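Local coordinates for BtGH115A (Bacteroides thetaiotaomicron, PDB 5BY3), which acts as a family GH115 4-O-methyl-alpha-glucuronidase specific for decorated arabinogalactans, probably hydrolysing 4-O-methyl-glucuronic acid from them, at residues 520-525 against 638-643; 678-683 against 757-762; 682-687 against 751-756; 688-693 against 747-752. All coordinates share one frame; numbering follows the deposited sequence.

Contact 1. Residues 520-525 against 638-643; sequences PWSERE and TADRKA
Arg524 reaches across to Asp640, and its side chain can be followed atom by atom. CB lies 3.9 Å from Asp640 OD1. CG stands opposite the backbone N (chi1 180°), which carries the chain outward until it bends at chi3. The chain crosses the aspartate at about a right angle, CD coming 3.2 Å from Asp640 OD2. NE and CZ lie farther off, NE 3.7 Å from Asp640 OD2, and at the tip NH1 forms a salt bridge to Asp640 OD1 at 2.8 Å. The hydrogen bond within that bridge is weak, bent to 127°; the guanidinium and carboxylate planes are 53° apart.

Asp640 OD1 has a second donor, Ser522 OG, at 2.9 Å, which meets it on the anti side and somewhat out of the carboxylate plane. Ser522 is the N-cap residue of helix 523-543: its OG accepts from Glu525 N, while Ser522 N donates to Glu525 OE1, a capping box. With an alanine here, Glu525 N would probably lose its cap and Asp640 would be left with the bent arginine bond. Beside this, Thr638 CB rests against Trp521 O at 3.6 Å. The chemistry implies that one serine hydroxyl ties a helix start to a surface loop, with charge attraction reinforcing it.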
loop_
_atom_site.group_PDB
_atom_site.type_symbol
_atom_site.label_atom_id
_atom_site.label_comp_id
_atom_site.label_asym_id
_atom_site.label_seq_id
_atom_site.Cartn_x
_atom_site.Cartn_y
_atom_site.Cartn_z
ATOM N N PRO A 520 -5.488 22.054 16.438
ATOM C CA PRO A 520 -4.791 22.906 17.437
ATOM C C PRO A 520 -3.562 23.629 16.849
ATOM O O PRO A 520 -2.405 23.387 17.277
ATOM C CB PRO A 520 -4.405 21.912 18.555
ATOM C CG PRO A 520 -4.385 20.540 17.899
ATOM C CD PRO A 520 -5.229 20.605 16.638
ATOM N N TRP A 521 -3.809 24.490 15.854
ATOM C CA TRP A 521 -2.735 25.215 15.175
ATOM C C TRP A 521 -2.968 26.739 15.251
ATOM O O TRP A 521 -4.106 27.188 15.308
ATOM C CB TRP A 521 -2.595 24.762 13.716
ATOM C CG TRP A 521 -2.372 23.283 13.436
ATOM C CD1 TRP A 521 -1.919 22.295 14.313
ATOM C CD2 TRP A 521 -2.561 22.624 12.172
ATOM N NE1 TRP A 521 -1.848 21.073 13.656
ATOM C CE2 TRP A 521 -2.248 21.248 12.355
ATOM C CE3 TRP A 521 -2.989 23.059 10.906
ATOM C CZ2 TRP A 521 -2.327 20.335 11.320
ATOM C CZ3 TRP A 521 -3.082 22.167 9.911
ATOM C CH2 TRP A 521 -2.734 20.814 10.096
ATOM N N SER A 522 -1.895 27.524 15.263
ATOM C CA SER A 522 -1.999 28.983 15.296
ATOM C C SER A 522 -2.387 29.555 13.943
ATOM O O SER A 522 -2.190 28.911 12.928
ATOM C CB SER A 522 -0.649 29.567 15.647
ATOM O OG SER A 522 0.237 29.331 14.558
ATOM N N GLU A 523 -2.899 30.779 13.934
ATOM C CA GLU A 523 -3.100 31.554 12.707
ATOM C C GLU A 523 -1.902 31.551 11.766
ATOM O O GLU A 523 -2.047 31.294 10.554
ATOM C CB GLU A 523 -3.531 32.983 13.016
ATOM C CG GLU A 523 -4.526 33.469 11.966
ATOM C CD GLU A 523 -4.821 34.961 12.004
ATOM O OE1 GLU A 523 -4.796 35.544 13.104
ATOM O OE2 GLU A 523 -5.117 35.526 10.927
ATOM N N ARG A 524 -0.726 31.786 12.339
ATOM C CA ARG A 524 0.541 31.769 11.607
ATOM C C ARG A 524 0.767 30.409 10.898
ATOM O O ARG A 524 0.893 30.372 9.675
ATOM C CB ARG A 524 1.699 32.205 12.521
ATOM C CG ARG A 524 3.073 32.219 11.867
ATOM C CD ARG A 524 4.147 32.243 12.935
ATOM N NE ARG A 524 5.238 31.292 12.660
ATOM C CZ ARG A 524 5.262 29.994 12.999
ATOM N NH1 ARG A 524 4.241 29.428 13.636
ATOM N NH2 ARG A 524 6.323 29.246 12.691
ATOM N N GLU A 525 0.734 29.307 11.652
ATOM C CA GLU A 525 0.850 27.931 11.093
ATOM C C GLU A 525 -0.199 27.621 10.003
ATOM O O GLU A 525 0.092 26.931 9.024
ATOM C CB GLU A 525 0.765 26.873 12.217
ATOM C CG GLU A 525 1.984 26.818 13.138
ATOM C CD GLU A 525 1.763 26.092 14.487
ATOM O OE1 GLU A 525 0.627 26.044 15.011
ATOM O OE2 GLU A 525 2.767 25.606 15.073
ATOM N N THR A 638 -5.556 28.881 18.925
ATOM C CA THR A 638 -4.271 28.478 19.498
ATOM C C THR A 638 -3.308 29.623 19.253
ATOM O O THR A 638 -3.264 30.177 18.168
ATOM C CB THR A 638 -3.766 27.158 18.866
ATOM O OG1 THR A 638 -4.703 26.125 19.186
ATOM C CG2 THR A 638 -2.371 26.776 19.380
ATOM N N ALA A 639 -2.598 29.995 20.308
ATOM C CA ALA A 639 -1.560 31.007 20.271
ATOM C C ALA A 639 -0.290 30.359 19.767
ATOM O O ALA A 639 -0.032 29.180 20.038
ATOM C CB ALA A 639 -1.344 31.579 21.659
ATOM N N ASP A 640 0.482 31.145 19.021
ATOM C CA ASP A 640 1.799 30.760 18.545
ATOM C C ASP A 640 2.689 30.665 19.770
ATOM O O ASP A 640 2.607 31.493 20.678
ATOM C CB ASP A 640 2.298 31.846 17.589
ATOM C CG ASP A 640 3.069 31.299 16.413
ATOM O OD1 ASP A 640 2.635 30.306 15.777
ATOM O OD2 ASP A 640 4.120 31.890 16.106
ATOM N N ARG A 641 3.513 29.646 19.845
ATOM C CA ARG A 641 4.267 29.487 21.051
ATOM C C ARG A 641 5.750 29.392 20.727
ATOM O O ARG A 641 6.175 28.470 20.040
ATOM C CB ARG A 641 3.764 28.286 21.824
ATOM C CG ARG A 641 4.331 28.227 23.221
ATOM C CD ARG A 641 3.763 27.016 23.909
ATOM N NE ARG A 641 4.422 26.771 25.185
ATOM C CZ ARG A 641 4.753 25.558 25.616
ATOM N NH1 ARG A 641 4.515 24.501 24.857
ATOM N NH2 ARG A 641 5.333 25.396 26.796
ATOM N N LYS A 642 6.511 30.366 21.225
ATOM C CA LYS A 642 7.944 30.475 20.973
ATOM C C LYS A 642 8.762 29.413 21.729
ATOM O O LYS A 642 8.830 29.410 22.976
ATOM C CB LYS A 642 8.436 31.903 21.283
ATOM C CG LYS A 642 9.926 32.194 21.028
ATOM C CD LYS A 642 10.248 32.590 19.582
ATOM C CE LYS A 642 11.639 33.203 19.436
ATOM N NZ LYS A 642 12.739 32.270 19.815
ATOM N N ALA A 643 9.353 28.519 20.930
ATOM C CA ALA A 643 10.369 27.547 21.352
ATOM C C ALA A 643 11.719 28.246 21.487
ATOM O O ALA A 643 12.013 29.135 20.700
ATOM C CB ALA A 643 10.459 26.432 20.315
#

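Contact 2. Residues 678-683 against 757-762; sequences LTFSFG and LVIKAL
Phe680 and Ile759 meet on the buried face of an antiparallel strand pair, a worked case of a sheet with two unlike sides. Backbone bonds fix the register: Phe680 and Leu757 exchange two nearly straight ones, Phe680 N to Leu757 O at 2.8 Å and Leu757 N to Phe680 O at 2.7 Å. Leu678 and Ile759 exchange two more, somewhat more bent.

The tight side carries Leu678, Phe680, Leu757 and Ile759. Phe680 CE1 touches Ile759 CD1 at 3.8 Å, the two side chains running obliquely past each other; with CG opposite its carbonyl carbon (chi1 -63°), the phenylalanine brings a ring edge near Leu757 O. Further along, Phe682 CE1 comes to 4.5 Å from Leu757 CB, edge first. Strand 766-772 packs under this face, with Leu768 against Leu678 and Phe680, and Trp647 stacks on the Phe680 ring.

The other side is sparser. There Thr679 and Val758, a non-hydrogen-bonded pair, lie side by side and point the same way, Thr679 OG1 at 3.4 Å from Val758 CG2, and Val758 is partly open to solvent. The chemistry implies a division of labour: main-chain bonds hold the strands together, while aromatic and aliphatic groups join this sheet to the next.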
loop_
_atom_site.group_PDB
_atom_site.type_symbol
_atom_site.label_atom_id
_atom_site.label_comp_id
_atom_site.label_asym_id
_atom_site.label_seq_id
_atom_site.Cartn_x
_atom_site.Cartn_y
_atom_site.Cartn_z
ATOM N N LEU A 678 21.834 10.578 20.719
ATOM C CA LEU A 678 22.036 11.917 20.196
ATOM C C LEU A 678 22.175 12.948 21.333
ATOM O O LEU A 678 21.576 12.809 22.417
ATOM C CB LEU A 678 20.878 12.289 19.281
ATOM C CG LEU A 678 21.028 12.024 17.779
ATOM C CD1 LEU A 678 21.909 10.814 17.429
ATOM C CD2 LEU A 678 19.643 11.967 17.137
ATOM N N THR A 679 22.955 13.987 21.060
ATOM C CA THR A 679 23.372 14.962 22.054
ATOM C C THR A 679 23.084 16.347 21.434
ATOM O O THR A 679 23.615 16.681 20.371
ATOM C CB THR A 679 24.875 14.726 22.384
ATOM O OG1 THR A 679 25.070 13.400 22.924
ATOM C CG2 THR A 679 25.464 15.779 23.348
ATOM N N PHE A 680 22.190 17.117 22.057
ATOM C CA PHE A 680 21.821 18.462 21.560
ATOM C C PHE A 680 22.298 19.518 22.534
ATOM O O PHE A 680 22.242 19.308 23.746
ATOM C CB PHE A 680 20.308 18.615 21.385
ATOM C CG PHE A 680 19.729 17.690 20.374
ATOM C CD1 PHE A 680 19.351 16.401 20.728
ATOM C CD2 PHE A 680 19.587 18.091 19.064
ATOM C CE1 PHE A 680 18.843 15.531 19.790
ATOM C CE2 PHE A 680 19.066 17.229 18.122
ATOM C CZ PHE A 680 18.697 15.947 18.482
ATOM N N SER A 681 22.736 20.658 22.012
ATOM C CA SER A 681 23.280 21.698 22.871
ATOM C C SER A 681 22.657 23.074 22.633
ATOM O O SER A 681 22.234 23.436 21.506
ATOM C CB SER A 681 24.813 21.744 22.789
ATOM O OG SER A 681 25.230 22.197 21.512
ATOM N N PHE A 682 22.621 23.840 23.721
ATOM C CA PHE A 682 21.965 25.126 23.710
ATOM C C PHE A 682 22.499 25.986 24.838
ATOM O O PHE A 682 23.086 25.476 25.819
ATOM C CB PHE A 682 20.430 24.962 23.796
ATOM C CG PHE A 682 19.954 24.266 25.047
ATOM C CD1 PHE A 682 20.042 22.877 25.178
ATOM C CD2 PHE A 682 19.416 24.997 26.098
ATOM C CE1 PHE A 682 19.616 22.233 26.335
ATOM C CE2 PHE A 682 18.984 24.359 27.256
ATOM C CZ PHE A 682 19.081 22.973 27.372
ATOM N N GLY A 683 22.255 27.286 24.688
ATOM C CA GLY A 683 22.893 28.290 25.502
ATOM C C GLY A 683 22.130 28.698 26.735
ATOM O O GLY A 683 21.441 27.896 27.393
ATOM N N LEU A 757 21.550 18.164 26.086
ATOM C CA LEU A 757 20.434 17.238 26.253
ATOM C C LEU A 757 20.751 15.956 25.513
ATOM O O LEU A 757 20.907 15.974 24.293
ATOM C CB LEU A 757 19.137 17.840 25.685
ATOM C CG LEU A 757 17.852 17.020 25.951
ATOM C CD1 LEU A 757 17.277 17.306 27.334
ATOM C CD2 LEU A 757 16.812 17.291 24.882
ATOM N N VAL A 758 20.838 14.849 26.243
ATOM C CA VAL A 758 21.145 13.562 25.631
ATOM C C VAL A 758 19.897 12.656 25.560
ATOM O O VAL A 758 19.310 12.290 26.593
ATOM C CB VAL A 758 22.368 12.901 26.316
ATOM C CG1 VAL A 758 22.553 11.444 25.901
ATOM C CG2 VAL A 758 23.628 13.706 26.011
ATOM N N ILE A 759 19.497 12.341 24.321
ATOM C CA ILE A 759 18.439 11.342 23.989
ATOM C C ILE A 759 19.058 9.992 23.579
ATOM O O ILE A 759 19.699 9.885 22.526
ATOM C CB ILE A 759 17.467 11.878 22.889
ATOM C CG1 ILE A 759 16.714 13.116 23.395
ATOM C CG2 ILE A 759 16.467 10.810 22.472
ATOM C CD1 ILE A 759 16.373 14.134 22.332
ATOM N N LYS A 760 18.873 8.975 24.413
ATOM C CA LYS A 760 19.419 7.644 24.150
ATOM C C LYS A 760 18.320 6.614 23.830
ATOM O O LYS A 760 17.312 6.548 24.540
ATOM C CB LYS A 760 20.242 7.185 25.356
ATOM C CG LYS A 760 21.028 5.907 25.122
ATOM C CD LYS A 760 21.915 5.553 26.297
ATOM C CE LYS A 760 22.347 4.106 26.192
ATOM N NZ LYS A 760 23.580 3.823 26.983
ATOM N N ALA A 761 18.520 5.802 22.789
ATOM C CA ALA A 761 17.573 4.740 22.467
ATOM C C ALA A 761 17.837 3.493 23.293
ATOM O O ALA A 761 18.969 2.984 23.295
ATOM C CB ALA A 761 17.658 4.384 20.999
ATOM N N LEU A 762 16.787 2.983 23.947
ATOM C CA LEU A 762 16.829 1.710 24.681
ATOM C C LEU A 762 16.318 0.497 23.905
ATOM O O LEU A 762 16.688 -0.636 24.216
ATOM C CB LEU A 762 16.058 1.823 26.006
ATOM C CG LEU A 762 16.818 2.154 27.302
ATOM C CD1 LEU A 762 17.980 3.127 27.111
ATOM C CD2 LEU A 762 15.821 2.694 28.327
#

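Contact 3. Residues 682-687 against 751-756; sequences FGNLKT and GKKSHQ
Phe682 and His755 pack together where two strands meet, and the contact falls into four kinds of interaction. The first is backbone pairing: as an antiparallel hydrogen-bonded pair, Phe682 N gives to His755 O at 3.1 Å and His755 N returns a bond to Phe682 O at 2.9 Å.

The second is aromatic. His755 CB sits over one face of the Phe682 ring, displaced toward its rim, in a CH-pi contact 3.9 Å from the ring centroid; the nearest ring atom, Phe682 CZ, is 3.5 Å from CB. The two rings themselves are slid apart, with planes 29° from parallel, so they barely overlap. Phe682 achieves this by holding CG between its backbone N and carbonyl carbon (chi1 61°), the crowded position, which folds the ring over toward the histidine.

The third kind lies at the imidazole's edge. Gly683 O is in the ring plane, 3.3 Å from His755 CD2, a close approach to a carbon, while the hydrogen bond is made by ND1 with Asp714, which likely steadies the ring's rotation. Fourth, the two loops graze each other, as Asn684 OD1 passes 4.1 Å from Lys753 CG.

Replacing Phe682 with an alanine would probably strip the cover from His755 CB and leave a gap toward Leu773 and Cys645. Here strands 677-682 and 755-761 open into neighbouring connections that lead to the facing sheet, an arrangement consistent with the beta-sandwich of galactose-binding-like domains.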
loop_
_atom_site.group_PDB
_atom_site.type_symbol
_atom_site.label_atom_id
_atom_site.label_comp_id
_atom_site.label_asym_id
_atom_site.label_seq_id
_atom_site.Cartn_x
_atom_site.Cartn_y
_atom_site.Cartn_z
ATOM N N PHE A 682 22.621 23.840 23.721
ATOM C CA PHE A 682 21.965 25.126 23.710
ATOM C C PHE A 682 22.499 25.986 24.838
ATOM O O PHE A 682 23.086 25.476 25.819
ATOM C CB PHE A 682 20.430 24.962 23.796
ATOM C CG PHE A 682 19.954 24.266 25.047
ATOM C CD1 PHE A 682 20.042 22.877 25.178
ATOM C CD2 PHE A 682 19.416 24.997 26.098
ATOM C CE1 PHE A 682 19.616 22.233 26.335
ATOM C CE2 PHE A 682 18.984 24.359 27.256
ATOM C CZ PHE A 682 19.081 22.973 27.372
ATOM N N GLY A 683 22.255 27.286 24.688
ATOM C CA GLY A 683 22.893 28.290 25.502
ATOM C C GLY A 683 22.130 28.698 26.735
ATOM O O GLY A 683 21.441 27.896 27.393
ATOM N N ASN A 684 22.281 29.982 27.019
ATOM C CA ASN A 684 21.756 30.616 28.192
ATOM C C ASN A 684 20.253 30.848 28.079
ATOM O O ASN A 684 19.801 31.595 27.191
ATOM C CB ASN A 684 22.475 31.952 28.364
ATOM C CG ASN A 684 22.401 32.471 29.777
ATOM O OD1 ASN A 684 22.382 31.688 30.736
ATOM N ND2 ASN A 684 22.369 33.803 29.922
ATOM N N LEU A 685 19.497 30.192 28.967
ATOM C CA LEU A 685 18.052 30.428 29.126
ATOM C C LEU A 685 17.727 31.372 30.298
ATOM O O LEU A 685 18.573 31.599 31.171
ATOM C CB LEU A 685 17.303 29.107 29.347
ATOM C CG LEU A 685 17.511 27.899 28.422
ATOM C CD1 LEU A 685 16.712 26.715 28.949
ATOM C CD2 LEU A 685 17.196 28.179 26.952
ATOM N N LYS A 686 16.502 31.912 30.305
ATOM C CA LYS A 686 15.914 32.546 31.496
ATOM C C LYS A 686 15.249 31.410 32.300
ATOM O O LYS A 686 15.559 30.237 32.074
ATOM C CB LYS A 686 14.907 33.633 31.089
ATOM C CG LYS A 686 15.388 34.575 29.987
ATOM C CD LYS A 686 14.408 35.718 29.772
ATOM C CE LYS A 686 14.651 36.448 28.450
ATOM N NZ LYS A 686 14.004 35.779 27.280
ATOM N N THR A 687 14.366 31.745 33.240
ATOM C CA THR A 687 13.442 30.772 33.884
ATOM C C THR A 687 14.031 29.513 34.574
ATOM O O THR A 687 15.082 28.978 34.200
ATOM C CB THR A 687 12.271 30.337 32.949
ATOM O OG1 THR A 687 12.618 29.133 32.234
ATOM C CG2 THR A 687 11.825 31.483 31.981
ATOM N N GLY A 751 21.268 26.375 35.608
ATOM C CA GLY A 751 21.473 27.799 35.327
ATOM C C GLY A 751 22.872 28.061 34.793
ATOM O O GLY A 751 23.370 29.184 34.877
ATOM N N LYS A 752 23.460 27.012 34.202
ATOM C CA LYS A 752 24.862 26.911 33.773
ATOM C C LYS A 752 25.419 27.928 32.772
ATOM O O LYS A 752 26.559 28.361 32.958
ATOM C CB LYS A 752 25.132 25.521 33.189
ATOM C CG LYS A 752 25.722 24.499 34.136
ATOM C CD LYS A 752 26.763 23.665 33.390
ATOM C CE LYS A 752 26.482 22.167 33.434
ATOM N NZ LYS A 752 26.427 21.587 34.804
ATOM N N LYS A 753 24.641 28.274 31.729
ATOM C CA LYS A 753 25.086 29.049 30.512
ATOM C C LYS A 753 25.343 28.183 29.238
ATOM O O LYS A 753 25.154 28.657 28.097
ATOM C CB LYS A 753 26.289 29.987 30.796
ATOM C CG LYS A 753 26.392 31.225 29.925
ATOM C CD LYS A 753 27.357 32.254 30.508
ATOM C CE LYS A 753 27.046 33.670 30.017
ATOM N NZ LYS A 753 26.501 33.723 28.617
ATOM N N SER A 754 25.767 26.932 29.450
ATOM C CA SER A 754 25.942 25.941 28.385
ATOM C C SER A 754 25.327 24.643 28.861
ATOM O O SER A 754 25.743 24.127 29.900
ATOM C CB SER A 754 27.433 25.714 28.085
ATOM O OG SER A 754 27.664 24.520 27.327
ATOM N N HIS A 755 24.351 24.117 28.110
ATOM C CA HIS A 755 23.719 22.815 28.428
ATOM C C HIS A 755 23.749 21.837 27.276
ATOM O O HIS A 755 23.751 22.235 26.105
ATOM C CB HIS A 755 22.250 22.956 28.845
ATOM C CG HIS A 755 21.983 24.096 29.761
ATOM N ND1 HIS A 755 22.104 23.989 31.131
ATOM C CD2 HIS A 755 21.608 25.371 29.505
ATOM C CE1 HIS A 755 21.814 25.155 31.679
ATOM N NE2 HIS A 755 21.503 26.008 30.716
ATOM N N GLN A 756 23.712 20.559 27.637
ATOM C CA GLN A 756 23.527 19.473 26.698
ATOM C C GLN A 756 22.363 18.535 27.082
ATOM O O GLN A 756 22.232 18.151 28.252
ATOM C CB GLN A 756 24.828 18.680 26.565
ATOM C CG GLN A 756 25.854 19.347 25.672
ATOM C CD GLN A 756 27.226 18.738 25.817
ATOM O OE1 GLN A 756 27.384 17.512 25.940
ATOM N NE2 GLN A 756 28.240 19.595 25.797
#

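Contact 4. Residues 688-693 against 747-752; sequences DSVEVD and LPVTGK
Val690 and Leu747 lie side by side and point the same way, the central pair of this contact. Val690 CG1 is 4.1 Å from Leu747 CB, placed there because chi1 of 59° sets that methyl between the valine's own backbone N and carbonyl carbon. Beneath the side chains the two residues form an antiparallel hydrogen-bonded pair: Val690 N binds Leu747 O at 3.0 Å, and Leu747 N binds Val690 O at the same length. Both bonds are close to straight.

Val692 approaches the leucine differently, slanting across it so that CG2 meets Leu747 CD1 at 4.2 Å. Leu773 and Leu757, the latter from strand 755-761, cover these side chains, so that the group lies between two sheets.

At the other end the side chains part. Ser689 and Pro748 make a non-hydrogen-bonded pair whose side chains diverge. This is a place where the proline, lacking an N-H, costs the strand pair no bond. Next, Val749 turns CG2 toward the backbone carbonyl of Asp688, 3.4 Å from its O, and CG1 toward Val690 CG1, 4.4 Å away. A weak bond of 3.4 Å from Val749 N to Asp688 O continues the pairing just past the end of strand 741-748.

Paired backbones with valines and a leucine on one face mark this as the end of an antiparallel strand pair, 741-748 lying against 689-696. It lies in the GH115 C-terminal domain, and the arrangement is consistent with a beta-sandwich like that of galactose-binding-type domains.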
loop_
_atom_site.group_PDB
_atom_site.type_symbol
_atom_site.label_atom_id
_atom_site.label_comp_id
_atom_site.label_asym_id
_atom_site.label_seq_id
_atom_site.Cartn_x
_atom_site.Cartn_y
_atom_site.Cartn_z
ATOM N N ASP A 688 13.275 29.045 35.565
ATOM C CA ASP A 688 13.602 27.917 36.446
ATOM C C ASP A 688 13.835 26.574 35.700
ATOM O O ASP A 688 14.758 25.808 36.021
ATOM C CB ASP A 688 12.449 27.814 37.484
ATOM C CG ASP A 688 12.657 26.727 38.564
ATOM O OD1 ASP A 688 13.795 26.267 38.798
ATOM O OD2 ASP A 688 11.649 26.345 39.211
ATOM N N SER A 689 13.001 26.318 34.694
ATOM C CA SER A 689 12.842 24.980 34.122
ATOM C C SER A 689 12.790 25.039 32.605
ATOM O O SER A 689 12.727 26.130 32.028
ATOM C CB SER A 689 11.554 24.326 34.667
ATOM O OG SER A 689 11.740 23.774 35.960
ATOM N N VAL A 690 12.817 23.853 31.983
ATOM C CA VAL A 690 12.713 23.666 30.515
ATOM C C VAL A 690 11.682 22.585 30.171
ATOM O O VAL A 690 11.661 21.518 30.811
ATOM C CB VAL A 690 14.095 23.348 29.851
ATOM C CG1 VAL A 690 14.734 22.080 30.420
ATOM C CG2 VAL A 690 13.977 23.266 28.337
ATOM N N GLU A 691 10.833 22.866 29.172
ATOM C CA GLU A 691 9.876 21.859 28.676
ATOM C C GLU A 691 10.438 21.185 27.436
ATOM O O GLU A 691 10.529 21.794 26.385
ATOM C CB GLU A 691 8.492 22.475 28.384
ATOM C CG GLU A 691 7.361 21.449 28.232
ATOM C CD GLU A 691 6.160 21.984 27.457
ATOM O OE1 GLU A 691 5.392 22.808 27.996
ATOM O OE2 GLU A 691 5.980 21.579 26.295
ATOM N N VAL A 692 10.813 19.926 27.551
ATOM C CA VAL A 692 11.344 19.203 26.391
ATOM C C VAL A 692 10.238 18.456 25.668
ATOM O O VAL A 692 9.580 17.621 26.266
ATOM C CB VAL A 692 12.505 18.268 26.796
ATOM C CG1 VAL A 692 13.105 17.570 25.570
ATOM C CG2 VAL A 692 13.552 19.082 27.536
ATOM N N ASP A 693 10.070 18.762 24.379
ATOM C CA ASP A 693 8.967 18.298 23.519
ATOM C C ASP A 693 9.597 17.442 22.429
ATOM O O ASP A 693 10.278 17.943 21.553
ATOM C CB ASP A 693 8.275 19.537 22.935
ATOM C CG ASP A 693 6.968 19.229 22.199
ATOM O OD1 ASP A 693 6.668 18.040 21.951
ATOM O OD2 ASP A 693 6.257 20.208 21.826
ATOM N N LEU A 747 12.079 19.525 32.969
ATOM C CA LEU A 747 13.332 19.302 33.698
ATOM C C LEU A 747 13.838 20.585 34.350
ATOM O O LEU A 747 13.623 21.682 33.814
ATOM C CB LEU A 747 14.419 18.708 32.795
ATOM C CG LEU A 747 14.203 17.424 31.977
ATOM C CD1 LEU A 747 15.288 17.329 30.890
ATOM C CD2 LEU A 747 14.131 16.165 32.829
ATOM N N PRO A 748 14.500 20.454 35.521
ATOM C CA PRO A 748 15.148 21.628 36.116
ATOM C C PRO A 748 16.475 21.920 35.430
ATOM O O PRO A 748 17.253 20.991 35.216
ATOM C CB PRO A 748 15.394 21.190 37.561
ATOM C CG PRO A 748 15.471 19.688 37.519
ATOM C CD PRO A 748 14.577 19.257 36.396
ATOM N N VAL A 749 16.720 23.180 35.063
ATOM C CA VAL A 749 18.085 23.632 34.722
ATOM C C VAL A 749 18.915 23.778 36.013
ATOM O O VAL A 749 18.352 23.823 37.112
ATOM C CB VAL A 749 18.119 24.969 33.910
ATOM C CG1 VAL A 749 17.146 24.924 32.741
ATOM C CG2 VAL A 749 17.875 26.202 34.792
ATOM N N THR A 750 20.238 23.837 35.896
ATOM C CA THR A 750 21.033 24.378 36.995
ATOM C C THR A 750 21.153 25.900 36.848
ATOM O O THR A 750 21.097 26.629 37.842
ATOM C CB THR A 750 22.415 23.710 37.142
ATOM O OG1 THR A 750 22.968 23.443 35.850
ATOM C CG2 THR A 750 22.305 22.402 37.927
ATOM N N GLY A 751 21.268 26.375 35.608
ATOM C CA GLY A 751 21.473 27.799 35.327
ATOM C C GLY A 751 22.872 28.061 34.793
ATOM O O GLY A 751 23.370 29.184 34.877
ATOM N N LYS A 752 23.460 27.012 34.202
ATOM C CA LYS A 752 24.862 26.911 33.773
ATOM C C LYS A 752 25.419 27.928 32.772
ATOM O O LYS A 752 26.559 28.361 32.958
ATOM C CB LYS A 752 25.132 25.521 33.189
ATOM C CG LYS A 752 25.722 24.499 34.136
ATOM C CD LYS A 752 26.763 23.665 33.390
ATOM C CE LYS A 752 26.482 22.167 33.434
ATOM N NZ LYS A 752 26.427 21.587 34.804
#

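How the contacts relate
Contact 1 closes first along the chain, joining the start of helix 523-543 to the loop before strand 646-647; the other three follow within the C-terminal domain. Contact 3 continues contact 2 off the end of the sheet formed by strands 677-682 and 755-761, with centres about 14 Å apart. Contact 4, nested inside the loop that contact 2 closes, belongs to a second sheet; its centre is about 8 Å from that of contact 3, and Leu757 packs against Val692 and Leu747 between the sheets. Arg641 and Glu691 make a salt bridge linking contact 1 to contact 4, whose centres are about 22 Å apart. Loop 638-643 thus links the start of helix 523-543 to what is probably a beta-sandwich.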